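Local coordinates for protein flap endonuclease 1 (Methanocaldococcus jannaschii, PDB 1A76) that cleaves 5'-flap structures and trims 5' ends as a magnesium-dependent endo- and exonuclease in DNA replication and repair, at residues A[198-201]-A[202-206]; A[209-212]-A[213-216]; A[217-220]-A[221-225]; A[231-235]-A[236-240]; A[240-244]-A[245-249]. All coordinates share one frame; numbering follows the deposited sequence.

Interaction 1 (A[198-201]-A[202-206]); sequences IELN and EVLED
The side chains of Asn201 and Glu205 run alongside each other, one helical turn apart, their amide and carboxylate planes turned 83° apart. Their nearest approach sets ND2 of Asn201 4.1 Å from CG of Glu205, so the amide meets the methylene stem and not the charged end. Beneath them the helix is opening: Glu199, at the N-cap position, offers its carbonyl O to Val203 N at 3.1 Å, in the carbonyl plane. The next bond is almost straight, Leu204 N to Leu200 O at 3.0 Å with an angle of 175° at the hydrogen. On the apolar side CG of Leu200 meets CD1 of Leu204 at 4.1 Å. Leu204 reaches back because its CG stands anti to the carbonyl carbon (chi1 -49°), over Leu200 O. An alanine here would keep the backbone bond but is likely to open a gap beside Leu200, leaving its CG without that partner. CG2 of Ile198 meets CG2 of Val203 at 3.7 Å, tying the strand end to the first turn. The contact thus marks the strand-to-helix junction of the I-domain: strand 196-199 pairs with strand 183-186, helix 200-207 follows directly, and Leu200 packs on Leu214 of helix 211-221.

Interaction 2 (A[209-212]-A[213-216]); sequences ISLD and DLID
Ser210 and Asp213 form a capping box, each side chain receiving the other's backbone N-H at the start of helix 211-221. OG of Ser210, the N-cap residue, accepts from Asp213 N at 3.0 Å. In return Ser210 N donates to OD2 of Asp213 at 3.1 Å, a nearly straight bond (175°) that comes in from above the carboxylate plane. The serine hydroxyl is placed for this by a chi1 of 71°, which tucks OG between the backbone N and the carbonyl carbon. The carboxylate next to the helix N-terminus probably gains from the favourable dipole there.

Around the box lies an apolar shell. CB of Ile209 rests against CB of Asp213 at 3.6 Å, while its CD1 meets CD1 of Leu214 at 4.1 Å. Within the first turn, CD1 of Leu211 touches CD1 of Ile215, four residues on, at 4.0 Å. Further out, a water donates to both Asp212 O and OD1 of Asp216, the latter at 2.7 Å, bridging carbonyl and carboxylate across one turn. The acids have partners beyond the helix: Asp212 with Lys266, Asp216 with Tyr258 and Lys248.

The start of helix 211-221 sits among three other helices: Ile209, just before it, and Asp213 pack on helix 235-244, Leu211 and Ile215 on helix 258-266, and Leu214 on Leu200 of helix 200-207.

Interaction 3 (A[217-220]-A[221-225]); sequences IAIF and MGTDY
Ile217 and Met221 lie side by side one helical turn apart, pointing the same way, and SD of Met221 rests 3.8 Å from CG2 of Ile217. The thioether turns at its last torsion (chi3 68°), and the CG before it passes 3.4 Å from Ile217 O, the carbonyl that also accepts Met221 N at 3.0 Å. Both side chains continue onto Phe235 of the next helix. Thr223 approaches from the chain that leaves the helix. Its CG2 lies over the last turn, 3.6 Å from Ala218 O and 4.1 Å from CB of Ala218, while OG1 turns to the other side and accepts from Tyr225 N at 3.0 Å, forming an ST turn. With chi1 at 70°, CG2 sits anti to the carbonyl carbon, which lets one residue divide its methyl and hydroxyl between these two tasks. A valine in its place would lack the hydroxyl, and Tyr225 N would probably lose its acceptor, leaving the turn that carries Asp224 less fixed.

Between the two halves, Gly222 N donates to Ala218 O at 2.7 Å, closing the helix; the glycine's positive phi would press a beta carbon against the preceding carbonyl.

An apolar helix end thus gives way to a polar turn holding Asp224, whose OD2 ligates manganese in the second metal site; the ST turn spans this aspartate and is consistent with a role in presenting it.

Interaction 4 (A[231-235]-A[236-240]); sequences KGIGF and KRAYE
Phe235 and Ile233 carry most of this contact, which forms the N-terminal entry into helix 235-244, consistent with the H3TH (helix-3-turn-helix) region assigned to the FEN1 family. Gly234 is the N-cap residue, and its carbonyl accepts Ala238 N at 3.0 Å.

Phe235 swings out with CG opposite the backbone N (chi1 -171°). That places CE1 4.1 Å from CB of Tyr239, one turn later, the two side chains crossing at a slant. Lys236 N lies near the plane of the phenyl ring at its edge. Outside the segments, Phe235 stacks on Phe8, whereas the hydroxyl of Tyr239 bonds to the carbonyl of Leu207.

Ile233 precedes the cap and folds back over the first turn. Its CG2 comes 3.4 Å from CG of Arg237 and 3.9 Å from CB of Ala238, so a single methyl covers both residues, and the isoleucine also touches Phe220.

Beyond this aliphatic stem Arg237 turns to Glu240, three residues on. The salt bridge runs from NH1 of Arg237 to OE1 of Glu240 at 2.9 Å, in the guanidinium plane, reaching the anti side of the carboxylate 23° out of its plane.

Interaction 5 (A[240-244]-A[245-249]); sequences ELVRS and GVAKD
Leu241 meets Val246 where helix 235-244 ends and the chain turns into helix 247-254. Among the apolar contacts, CD2 of Leu241 touches CG2 of Val246 at 3.9 Å, the two side chains crossing at about a right angle. CG2 of Val246 is put there by its place between the backbone N and the carbonyl carbon. On the other side of the turn, CG2 of Val242 packs on CB of Ala247 at 3.6 Å, the methyl of the new helix lying against the old one.

Two backbone bonds make a Schellman motif round Gly245. Val246 N reaches back to Leu241 O at 3.3 Å, a weak bond though fairly straight, and Gly245 N donates to Val242 O at 3.0 Å from well above the carbonyl plane, 63° out of it. Beyond the motif, Ala247 N adds a further weak bond to Leu241 O. A water also donates to Val242 O, at 3.3 Å, and weakly accepts Ala247 N.

The helix therefore ends with one ordinary bond and two weak ones into the turn, and a water shares Val242 O with Gly245. Glycine suits the reversal, since at its positive phi a beta carbon would collide with Ser244 O, and the hydrophobic pairs close over the link between the two helices.

The five local contacts follow one another along the chain, the last two sharing Glu240, almost all within the I-domain, from the sheet into the helices beyond. Interaction 1 ends strand 196-199 and opens helix 200-207; interactions 2 and 3, with centres 12 Å apart, occupy the two ends of helix 211-221; interactions 4 and 5, 10 Å apart, frame helix 235-244. Helix 211-221 is the common core: interaction 3 packs against interaction 4 through Phe220 and Phe235, and interaction 2 meets interaction 5 where Asp213 packs on Val242. Interactions 1 and 5 lie 19 Å apart without touching. The helices gather into one group whose inner end approaches the metal site at interaction 3, through Asp224.

Interaction 1 (A[198-201]-A[202-206])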
loop_
_atom_site.group_PDB
_atom_site.type_symbol
_atom_site.label_atom_id
_atom_site.label_comp_id
_atom_site.label_asym_id
_atom_site.label_seq_id
_atom_site.Cartn_x
_atom_site.Cartn_y
_atom_site.Cartn_z
ATOM N N ILE A 198 -8.784 -11.968 -4.121
ATOM C CA ILE A 198 -8.039 -13.090 -3.557
ATOM C C ILE A 198 -8.595 -13.289 -2.151
ATOM O O ILE A 198 -8.546 -12.376 -1.322
ATOM C CB ILE A 198 -6.510 -12.814 -3.443
ATOM C CG1 ILE A 198 -5.900 -12.535 -4.821
ATOM C CG2 ILE A 198 -5.809 -14.042 -2.835
ATOM C CD1 ILE A 198 -5.586 -11.077 -5.083
ATOM N N GLU A 199 -9.157 -14.467 -1.894
ATOM C CA GLU A 199 -9.694 -14.787 -0.571
ATOM C C GLU A 199 -8.703 -15.708 0.116
ATOM O O GLU A 199 -8.470 -16.817 -0.355
ATOM C CB GLU A 199 -11.054 -15.500 -0.675
ATOM C CG GLU A 199 -11.917 -15.330 0.573
ATOM C CD GLU A 199 -12.996 -16.395 0.722
ATOM O OE1 GLU A 199 -13.478 -16.906 -0.312
ATOM O OE2 GLU A 199 -13.365 -16.715 1.877
ATOM N N LEU A 200 -8.132 -15.249 1.225
ATOM C CA LEU A 200 -7.135 -16.025 1.976
ATOM C C LEU A 200 -7.601 -17.445 2.324
ATOM O O LEU A 200 -6.855 -18.408 2.151
ATOM C CB LEU A 200 -6.732 -15.277 3.250
ATOM C CG LEU A 200 -5.603 -15.855 4.134
ATOM C CD1 LEU A 200 -4.275 -15.924 3.357
ATOM C CD2 LEU A 200 -5.432 -14.988 5.384
ATOM N N ASN A 201 -8.833 -17.573 2.809
ATOM C CA ASN A 201 -9.369 -18.882 3.150
ATOM C C ASN A 201 -9.317 -19.805 1.944
ATOM O O ASN A 201 -8.979 -20.974 2.074
ATOM C CB ASN A 201 -10.813 -18.778 3.642
ATOM C CG ASN A 201 -11.271 -20.040 4.347
ATOM O OD1 ASN A 201 -10.697 -20.436 5.361
ATOM N ND2 ASN A 201 -12.300 -20.681 3.812
ATOM N N GLU A 202 -9.661 -19.281 0.773
ATOM C CA GLU A 202 -9.629 -20.090 -0.437
ATOM C C GLU A 202 -8.204 -20.524 -0.787
ATOM O O GLU A 202 -7.981 -21.677 -1.167
ATOM C CB GLU A 202 -10.235 -19.322 -1.609
ATOM C CG GLU A 202 -9.671 -19.725 -2.965
ATOM C CD GLU A 202 -10.549 -19.272 -4.113
ATOM O OE1 GLU A 202 -10.710 -18.048 -4.289
ATOM O OE2 GLU A 202 -11.082 -20.139 -4.838
ATOM N N VAL A 203 -7.251 -19.596 -0.673
ATOM C CA VAL A 203 -5.852 -19.885 -0.965
ATOM C C VAL A 203 -5.377 -21.050 -0.095
ATOM O O VAL A 203 -4.840 -22.038 -0.589
ATOM C CB VAL A 203 -4.925 -18.658 -0.672
ATOM C CG1 VAL A 203 -3.464 -19.055 -0.880
ATOM C CG2 VAL A 203 -5.265 -17.497 -1.593
ATOM N N LEU A 204 -5.591 -20.930 1.211
ATOM C CA LEU A 204 -5.157 -21.960 2.161
ATOM C C LEU A 204 -5.813 -23.332 1.963
ATOM O O LEU A 204 -5.128 -24.356 2.010
ATOM C CB LEU A 204 -5.390 -21.463 3.590
ATOM C CG LEU A 204 -4.858 -20.051 3.857
ATOM C CD1 LEU A 204 -4.926 -19.722 5.345
ATOM C CD2 LEU A 204 -3.412 -19.972 3.354
ATOM N N GLU A 205 -7.127 -23.354 1.737
ATOM C CA GLU A 205 -7.845 -24.613 1.540
ATOM C C GLU A 205 -7.433 -25.295 0.234
ATOM O O GLU A 205 -7.211 -26.511 0.200
ATOM C CB GLU A 205 -9.364 -24.375 1.545
ATOM C CG GLU A 205 -9.932 -23.883 2.893
ATOM C CD GLU A 205 -10.068 -24.975 3.949
ATOM O OE1 GLU A 205 -9.551 -26.096 3.752
ATOM O OE2 GLU A 205 -10.694 -24.697 4.993
ATOM N N ASP A 206 -7.334 -24.512 -0.836
ATOM C CA ASP A 206 -6.944 -25.044 -2.138
ATOM C C ASP A 206 -5.524 -25.592 -2.171
ATOM O O ASP A 206 -5.285 -26.638 -2.767
ATOM C CB ASP A 206 -7.099 -23.973 -3.216
ATOM C CG ASP A 206 -8.539 -23.760 -3.609
ATOM O OD1 ASP A 206 -9.423 -24.253 -2.866
ATOM O OD2 ASP A 206 -8.790 -23.106 -4.645
#

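Interaction 2 (A[209-212]-A[213-216])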
loop_
_atom_site.group_PDB
_atom_site.type_symbol
_atom_site.label_atom_id
_atom_site.label_comp_id
_atom_site.label_asym_id
_atom_site.label_seq_id
_atom_site.Cartn_x
_atom_site.Cartn_y
_atom_site.Cartn_z
ATOM N N ILE A 209 -2.579 -25.502 2.958
ATOM C CA ILE A 209 -1.562 -24.949 3.850
ATOM C C ILE A 209 -2.145 -23.922 4.830
ATOM O O ILE A 209 -3.252 -23.419 4.643
ATOM C CB ILE A 209 -0.402 -24.285 3.045
ATOM C CG1 ILE A 209 -0.902 -23.078 2.261
ATOM C CG2 ILE A 209 0.183 -25.282 2.070
ATOM C CD1 ILE A 209 0.224 -22.343 1.533
ATOM N N SER A 210 -1.392 -23.641 5.887
ATOM C CA SER A 210 -1.793 -22.663 6.899
ATOM C C SER A 210 -1.213 -21.301 6.521
ATOM O O SER A 210 -0.382 -21.195 5.612
ATOM C CB SER A 210 -1.252 -23.069 8.281
ATOM O OG SER A 210 0.156 -22.891 8.344
ATOM N N LEU A 211 -1.648 -20.261 7.222
ATOM C CA LEU A 211 -1.133 -18.914 6.966
ATOM C C LEU A 211 0.363 -18.941 7.302
ATOM O O LEU A 211 1.180 -18.354 6.589
ATOM C CB LEU A 211 -1.845 -17.897 7.852
ATOM C CG LEU A 211 -1.822 -16.379 7.558
ATOM C CD1 LEU A 211 -1.356 -15.671 8.792
ATOM C CD2 LEU A 211 -0.947 -16.021 6.352
ATOM N N ASP A 212 0.715 -19.631 8.388
ATOM C CA ASP A 212 2.121 -19.736 8.784
ATOM C C ASP A 212 2.946 -20.373 7.652
ATOM O O ASP A 212 4.066 -19.933 7.388
ATOM C CB ASP A 212 2.263 -20.551 10.081
ATOM C CG ASP A 212 1.932 -19.735 11.340
ATOM O OD1 ASP A 212 2.085 -18.489 11.345
ATOM O OD2 ASP A 212 1.515 -20.358 12.340
ATOM N N ASP A 213 2.387 -21.391 6.987
ATOM C CA ASP A 213 3.042 -22.070 5.848
ATOM C C ASP A 213 3.221 -21.092 4.661
ATOM O O ASP A 213 4.257 -21.085 3.988
ATOM C CB ASP A 213 2.183 -23.228 5.331
ATOM C CG ASP A 213 2.192 -24.446 6.242
ATOM O OD1 ASP A 213 3.119 -24.613 7.066
ATOM O OD2 ASP A 213 1.250 -25.242 6.115
ATOM N N LEU A 214 2.181 -20.311 4.380
ATOM C CA LEU A 214 2.225 -19.326 3.287
ATOM C C LEU A 214 3.345 -18.306 3.524
ATOM O O LEU A 214 4.070 -17.921 2.595
ATOM C CB LEU A 214 0.866 -18.605 3.162
ATOM C CG LEU A 214 0.671 -17.638 1.979
ATOM C CD1 LEU A 214 0.903 -18.375 0.659
ATOM C CD2 LEU A 214 -0.746 -17.053 2.015
ATOM N N ILE A 215 3.483 -17.881 4.779
ATOM C CA ILE A 215 4.520 -16.931 5.176
ATOM C C ILE A 215 5.909 -17.564 4.934
ATOM O O ILE A 215 6.849 -16.891 4.516
ATOM C CB ILE A 215 4.354 -16.557 6.683
ATOM C CG1 ILE A 215 3.127 -15.664 6.862
ATOM C CG2 ILE A 215 5.588 -15.805 7.210
ATOM C CD1 ILE A 215 2.655 -15.540 8.304
ATOM N N ASP A 216 6.029 -18.863 5.187
ATOM C CA ASP A 216 7.297 -19.548 4.972
ATOM C C ASP A 216 7.624 -19.523 3.471
ATOM O O ASP A 216 8.747 -19.208 3.080
ATOM C CB ASP A 216 7.217 -20.989 5.491
ATOM C CG ASP A 216 7.412 -21.085 7.007
ATOM O OD1 ASP A 216 7.745 -20.068 7.649
ATOM O OD2 ASP A 216 7.227 -22.191 7.560
HETATM O O HOH W 1 5.701 -19.242 9.207
#

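Interaction 3 (A[217-220]-A[221-225])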
loop_
_atom_site.group_PDB
_atom_site.type_symbol
_atom_site.label_atom_id
_atom_site.label_comp_id
_atom_site.label_asym_id
_atom_site.label_seq_id
_atom_site.Cartn_x
_atom_site.Cartn_y
_atom_site.Cartn_z
ATOM N N ILE A 217 6.632 -19.838 2.633
ATOM C CA ILE A 217 6.809 -19.822 1.183
ATOM C C ILE A 217 7.283 -18.415 0.798
ATOM O O ILE A 217 8.224 -18.258 0.021
ATOM C CB ILE A 217 5.479 -20.133 0.433
ATOM C CG1 ILE A 217 5.097 -21.600 0.626
ATOM C CG2 ILE A 217 5.637 -19.846 -1.061
ATOM C CD1 ILE A 217 3.644 -21.895 0.309
ATOM N N ALA A 218 6.641 -17.401 1.374
ATOM C CA ALA A 218 7.002 -16.015 1.115
ATOM C C ALA A 218 8.449 -15.744 1.506
ATOM O O ALA A 218 9.201 -15.094 0.767
ATOM C CB ALA A 218 6.075 -15.081 1.888
ATOM N N ILE A 219 8.845 -16.232 2.679
ATOM C CA ILE A 219 10.206 -16.023 3.140
ATOM C C ILE A 219 11.197 -16.675 2.170
ATOM O O ILE A 219 12.208 -16.061 1.831
ATOM C CB ILE A 219 10.384 -16.546 4.587
ATOM C CG1 ILE A 219 9.620 -15.618 5.554
ATOM C CG2 ILE A 219 11.854 -16.566 4.974
ATOM C CD1 ILE A 219 9.506 -16.143 6.981
ATOM N N PHE A 220 10.904 -17.894 1.714
ATOM C CA PHE A 220 11.767 -18.600 0.750
ATOM C C PHE A 220 11.930 -17.775 -0.517
ATOM O O PHE A 220 13.032 -17.630 -1.052
ATOM C CB PHE A 220 11.150 -19.939 0.316
ATOM C CG PHE A 220 11.550 -21.111 1.170
ATOM C CD1 PHE A 220 12.865 -21.565 1.184
ATOM C CD2 PHE A 220 10.598 -21.786 1.927
ATOM C CE1 PHE A 220 13.225 -22.678 1.938
ATOM C CE2 PHE A 220 10.947 -22.895 2.681
ATOM C CZ PHE A 220 12.269 -23.343 2.686
ATOM N N MET A 221 10.816 -17.263 -1.020
ATOM C CA MET A 221 10.847 -16.492 -2.252
ATOM C C MET A 221 11.531 -15.162 -2.020
ATOM O O MET A 221 12.186 -14.637 -2.916
ATOM C CB MET A 221 9.425 -16.288 -2.772
ATOM C CG MET A 221 8.764 -17.595 -3.230
ATOM S SD MET A 221 7.009 -17.414 -3.599
ATOM C CE MET A 221 7.049 -16.387 -5.043
ATOM N N GLY A 222 11.387 -14.637 -0.808
ATOM C CA GLY A 222 12.006 -13.372 -0.455
ATOM C C GLY A 222 10.992 -12.285 -0.158
ATOM O O GLY A 222 10.145 -11.968 -1.006
ATOM N N THR A 223 11.052 -11.725 1.046
ATOM C CA THR A 223 10.136 -10.647 1.431
ATOM C C THR A 223 10.905 -9.319 1.433
ATOM O O THR A 223 12.074 -9.269 1.051
ATOM C CB THR A 223 9.519 -10.880 2.858
ATOM O OG1 THR A 223 10.526 -10.713 3.861
ATOM C CG2 THR A 223 8.933 -12.282 2.980
ATOM N N ASP A 224 10.248 -8.239 1.841
ATOM C CA ASP A 224 10.917 -6.944 1.902
ATOM C C ASP A 224 11.961 -7.038 3.013
ATOM O O ASP A 224 12.914 -6.265 3.059
ATOM C CB ASP A 224 9.919 -5.828 2.250
ATOM C CG ASP A 224 8.910 -5.566 1.142
ATOM O OD1 ASP A 224 9.279 -5.644 -0.048
ATOM O OD2 ASP A 224 7.743 -5.271 1.464
ATOM N N TYR A 225 11.765 -8.004 3.906
ATOM C CA TYR A 225 12.653 -8.218 5.043
ATOM C C TYR A 225 13.839 -9.141 4.787
ATOM O O TYR A 225 14.747 -9.227 5.607
ATOM C CB TYR A 225 11.827 -8.728 6.218
ATOM C CG TYR A 225 10.699 -7.785 6.548
ATOM C CD1 TYR A 225 10.961 -6.529 7.101
ATOM C CD2 TYR A 225 9.377 -8.116 6.261
ATOM C CE1 TYR A 225 9.940 -5.627 7.360
ATOM C CE2 TYR A 225 8.339 -7.216 6.517
ATOM C CZ TYR A 225 8.633 -5.972 7.068
ATOM O OH TYR A 225 7.621 -5.074 7.337
#

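Interaction 4 (A[231-235]-A[236-240])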
loop_
_atom_site.group_PDB
_atom_site.type_symbol
_atom_site.label_atom_id
_atom_site.label_comp_id
_atom_site.label_asym_id
_atom_site.label_seq_id
_atom_site.Cartn_x
_atom_site.Cartn_y
_atom_site.Cartn_z
ATOM N N LYS A 231 18.376 -19.203 -1.562
ATOM C CA LYS A 231 19.008 -19.921 -2.669
ATOM C C LYS A 231 18.254 -20.060 -3.991
ATOM O O LYS A 231 18.265 -21.128 -4.613
ATOM C CB LYS A 231 19.417 -21.316 -2.178
ATOM C CG LYS A 231 19.773 -21.377 -0.682
ATOM C CD LYS A 231 21.004 -20.536 -0.332
ATOM C CE LYS A 231 20.636 -19.115 0.125
ATOM N NZ LYS A 231 20.210 -19.025 1.557
ATOM N N GLY A 232 17.622 -18.979 -4.429
ATOM C CA GLY A 232 16.888 -18.999 -5.684
ATOM C C GLY A 232 15.643 -19.866 -5.701
ATOM O O GLY A 232 15.034 -20.050 -6.756
ATOM N N ILE A 233 15.257 -20.399 -4.544
ATOM C CA ILE A 233 14.073 -21.250 -4.461
ATOM C C ILE A 233 12.797 -20.480 -4.815
ATOM O O ILE A 233 12.536 -19.399 -4.269
ATOM C CB ILE A 233 13.917 -21.844 -3.038
ATOM C CG1 ILE A 233 15.009 -22.887 -2.775
ATOM C CG2 ILE A 233 12.562 -22.503 -2.889
ATOM C CD1 ILE A 233 15.357 -23.038 -1.305
ATOM N N GLY A 234 12.017 -21.037 -5.737
ATOM C CA GLY A 234 10.763 -20.419 -6.148
ATOM C C GLY A 234 9.553 -20.943 -5.371
ATOM O O GLY A 234 9.702 -21.693 -4.402
ATOM N N PHE A 235 8.350 -20.572 -5.809
ATOM C CA PHE A 235 7.132 -20.991 -5.123
ATOM C C PHE A 235 6.940 -22.515 -5.071
ATOM O O PHE A 235 6.647 -23.072 -4.010
ATOM C CB PHE A 235 5.906 -20.323 -5.769
ATOM C CG PHE A 235 4.621 -20.528 -4.998
ATOM C CD1 PHE A 235 3.934 -21.738 -5.071
ATOM C CD2 PHE A 235 4.096 -19.513 -4.204
ATOM C CE1 PHE A 235 2.738 -21.935 -4.362
ATOM C CE2 PHE A 235 2.904 -19.703 -3.497
ATOM C CZ PHE A 235 2.228 -20.914 -3.577
ATOM N N LYS A 236 7.122 -23.176 -6.212
ATOM C CA LYS A 236 6.960 -24.619 -6.326
ATOM C C LYS A 236 7.857 -25.392 -5.372
ATOM O O LYS A 236 7.395 -26.294 -4.668
ATOM C CB LYS A 236 7.253 -25.069 -7.768
ATOM C CG LYS A 236 6.052 -25.093 -8.699
ATOM C CD LYS A 236 6.195 -26.194 -9.756
ATOM C CE LYS A 236 5.115 -27.262 -9.608
ATOM N NZ LYS A 236 5.671 -28.622 -9.325
ATOM N N ARG A 237 9.147 -25.054 -5.363
ATOM C CA ARG A 237 10.104 -25.738 -4.499
ATOM C C ARG A 237 9.851 -25.445 -3.025
ATOM O O ARG A 237 9.980 -26.326 -2.174
ATOM C CB ARG A 237 11.538 -25.333 -4.874
ATOM C CG ARG A 237 12.599 -25.773 -3.869
ATOM C CD ARG A 237 12.834 -27.299 -3.860
ATOM N NE ARG A 237 13.982 -27.629 -3.013
ATOM C CZ ARG A 237 14.099 -28.737 -2.288
ATOM N NH1 ARG A 237 13.136 -29.655 -2.293
ATOM N NH2 ARG A 237 15.177 -28.915 -1.534
ATOM N N ALA A 238 9.477 -24.207 -2.731
ATOM C CA ALA A 238 9.208 -23.789 -1.365
ATOM C C ALA A 238 7.955 -24.486 -0.830
ATOM O O ALA A 238 7.923 -24.945 0.315
ATOM C CB ALA A 238 9.048 -22.279 -1.321
ATOM N N TYR A 239 6.935 -24.572 -1.677
ATOM C CA TYR A 239 5.672 -25.224 -1.320
ATOM C C TYR A 239 5.950 -26.715 -1.096
ATOM O O TYR A 239 5.345 -27.354 -0.239
ATOM C CB TYR A 239 4.665 -25.034 -2.464
ATOM C CG TYR A 239 3.345 -25.771 -2.309
ATOM C CD1 TYR A 239 2.376 -25.333 -1.404
ATOM C CD2 TYR A 239 3.055 -26.885 -3.095
ATOM C CE1 TYR A 239 1.141 -25.989 -1.293
ATOM C CE2 TYR A 239 1.826 -27.548 -2.992
ATOM C CZ TYR A 239 0.870 -27.094 -2.093
ATOM O OH TYR A 239 -0.361 -27.729 -2.034
ATOM N N GLU A 240 6.896 -27.253 -1.865
ATOM C CA GLU A 240 7.278 -28.657 -1.760
ATOM C C GLU A 240 7.909 -28.935 -0.394
ATOM O O GLU A 240 7.614 -29.949 0.240
ATOM C CB GLU A 240 8.257 -28.990 -2.891
ATOM C CG GLU A 240 8.916 -30.355 -2.829
ATOM C CD GLU A 240 9.754 -30.615 -4.064
ATOM O OE1 GLU A 240 10.902 -30.139 -4.092
ATOM O OE2 GLU A 240 9.266 -31.276 -5.006
#

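Interaction 5 (A[240-244]-A[245-249])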
loop_
_atom_site.group_PDB
_atom_site.type_symbol
_atom_site.label_atom_id
_atom_site.label_comp_id
_atom_site.label_asym_id
_atom_site.label_seq_id
_atom_site.Cartn_x
_atom_site.Cartn_y
_atom_site.Cartn_z
ATOM N N GLU A 240 6.896 -27.253 -1.865
ATOM C CA GLU A 240 7.278 -28.657 -1.760
ATOM C C GLU A 240 7.909 -28.935 -0.394
ATOM O O GLU A 240 7.614 -29.949 0.240
ATOM C CB GLU A 240 8.257 -28.990 -2.891
ATOM C CG GLU A 240 8.916 -30.355 -2.829
ATOM C CD GLU A 240 9.754 -30.615 -4.064
ATOM O OE1 GLU A 240 10.902 -30.139 -4.092
ATOM O OE2 GLU A 240 9.266 -31.276 -5.006
ATOM N N LEU A 241 8.774 -28.024 0.055
ATOM C CA LEU A 241 9.453 -28.164 1.344
ATOM C C LEU A 241 8.458 -27.973 2.482
ATOM O O LEU A 241 8.544 -28.621 3.519
ATOM C CB LEU A 241 10.597 -27.140 1.465
ATOM C CG LEU A 241 11.801 -27.379 0.541
ATOM C CD1 LEU A 241 12.727 -26.153 0.530
ATOM C CD2 LEU A 241 12.546 -28.642 0.997
ATOM N N VAL A 242 7.504 -27.075 2.283
ATOM C CA VAL A 242 6.484 -26.827 3.289
ATOM C C VAL A 242 5.601 -28.065 3.475
ATOM O O VAL A 242 5.384 -28.509 4.603
ATOM C CB VAL A 242 5.602 -25.615 2.896
ATOM C CG1 VAL A 242 4.203 -25.749 3.509
ATOM C CG2 VAL A 242 6.276 -24.324 3.365
ATOM N N ARG A 243 5.104 -28.633 2.380
ATOM C CA ARG A 243 4.246 -29.807 2.478
ATOM C C ARG A 243 4.996 -31.006 3.060
ATOM O O ARG A 243 4.387 -31.911 3.641
ATOM C CB ARG A 243 3.672 -30.160 1.101
ATOM C CG ARG A 243 2.677 -29.132 0.574
ATOM C CD ARG A 243 1.590 -28.831 1.607
ATOM N NE ARG A 243 0.264 -29.214 1.132
ATOM C CZ ARG A 243 -0.168 -30.468 1.046
ATOM N NH1 ARG A 243 0.618 -31.470 1.403
ATOM N NH2 ARG A 243 -1.385 -30.723 0.589
ATOM N N SER A 244 6.319 -31.003 2.922
ATOM C CA SER A 244 7.131 -32.098 3.444
ATOM C C SER A 244 7.371 -31.975 4.936
ATOM O O SER A 244 7.784 -32.931 5.577
ATOM C CB SER A 244 8.472 -32.164 2.717
ATOM O OG SER A 244 8.289 -32.719 1.434
ATOM N N GLY A 245 7.122 -30.794 5.483
ATOM C CA GLY A 245 7.311 -30.592 6.907
ATOM C C GLY A 245 8.730 -30.299 7.351
ATOM O O GLY A 245 9.060 -30.514 8.515
ATOM N N VAL A 246 9.568 -29.808 6.441
ATOM C CA VAL A 246 10.957 -29.488 6.767
ATOM C C VAL A 246 11.303 -28.030 6.464
ATOM O O VAL A 246 12.445 -27.614 6.644
ATOM C CB VAL A 246 11.949 -30.373 5.974
ATOM C CG1 VAL A 246 11.737 -31.842 6.311
ATOM C CG2 VAL A 246 11.770 -30.142 4.486
ATOM N N ALA A 247 10.312 -27.258 6.015
ATOM C CA ALA A 247 10.513 -25.847 5.677
ATOM C C ALA A 247 11.069 -25.015 6.827
ATOM O O ALA A 247 12.028 -24.258 6.652
ATOM C CB ALA A 247 9.203 -25.243 5.206
ATOM N N LYS A 248 10.458 -25.149 7.999
ATOM C CA LYS A 248 10.880 -24.395 9.168
ATOM C C LYS A 248 12.344 -24.617 9.573
ATOM O O LYS A 248 13.063 -23.660 9.896
ATOM C CB LYS A 248 9.938 -24.707 10.338
ATOM C CG LYS A 248 8.491 -24.248 10.078
ATOM C CD LYS A 248 7.466 -25.087 10.831
ATOM C CE LYS A 248 6.034 -24.725 10.425
ATOM N NZ LYS A 248 5.854 -23.249 10.236
ATOM N N ASP A 249 12.785 -25.869 9.571
ATOM C CA ASP A 249 14.164 -26.176 9.916
ATOM C C ASP A 249 15.071 -25.522 8.884
ATOM O O ASP A 249 16.091 -24.925 9.228
ATOM C CB ASP A 249 14.397 -27.691 9.926
ATOM C CG ASP A 249 13.835 -28.361 11.167
ATOM O OD1 ASP A 249 13.811 -27.715 12.234
ATOM O OD2 ASP A 249 13.416 -29.536 11.079
HETATM O O HOH W 2 7.129 -27.017 6.919
#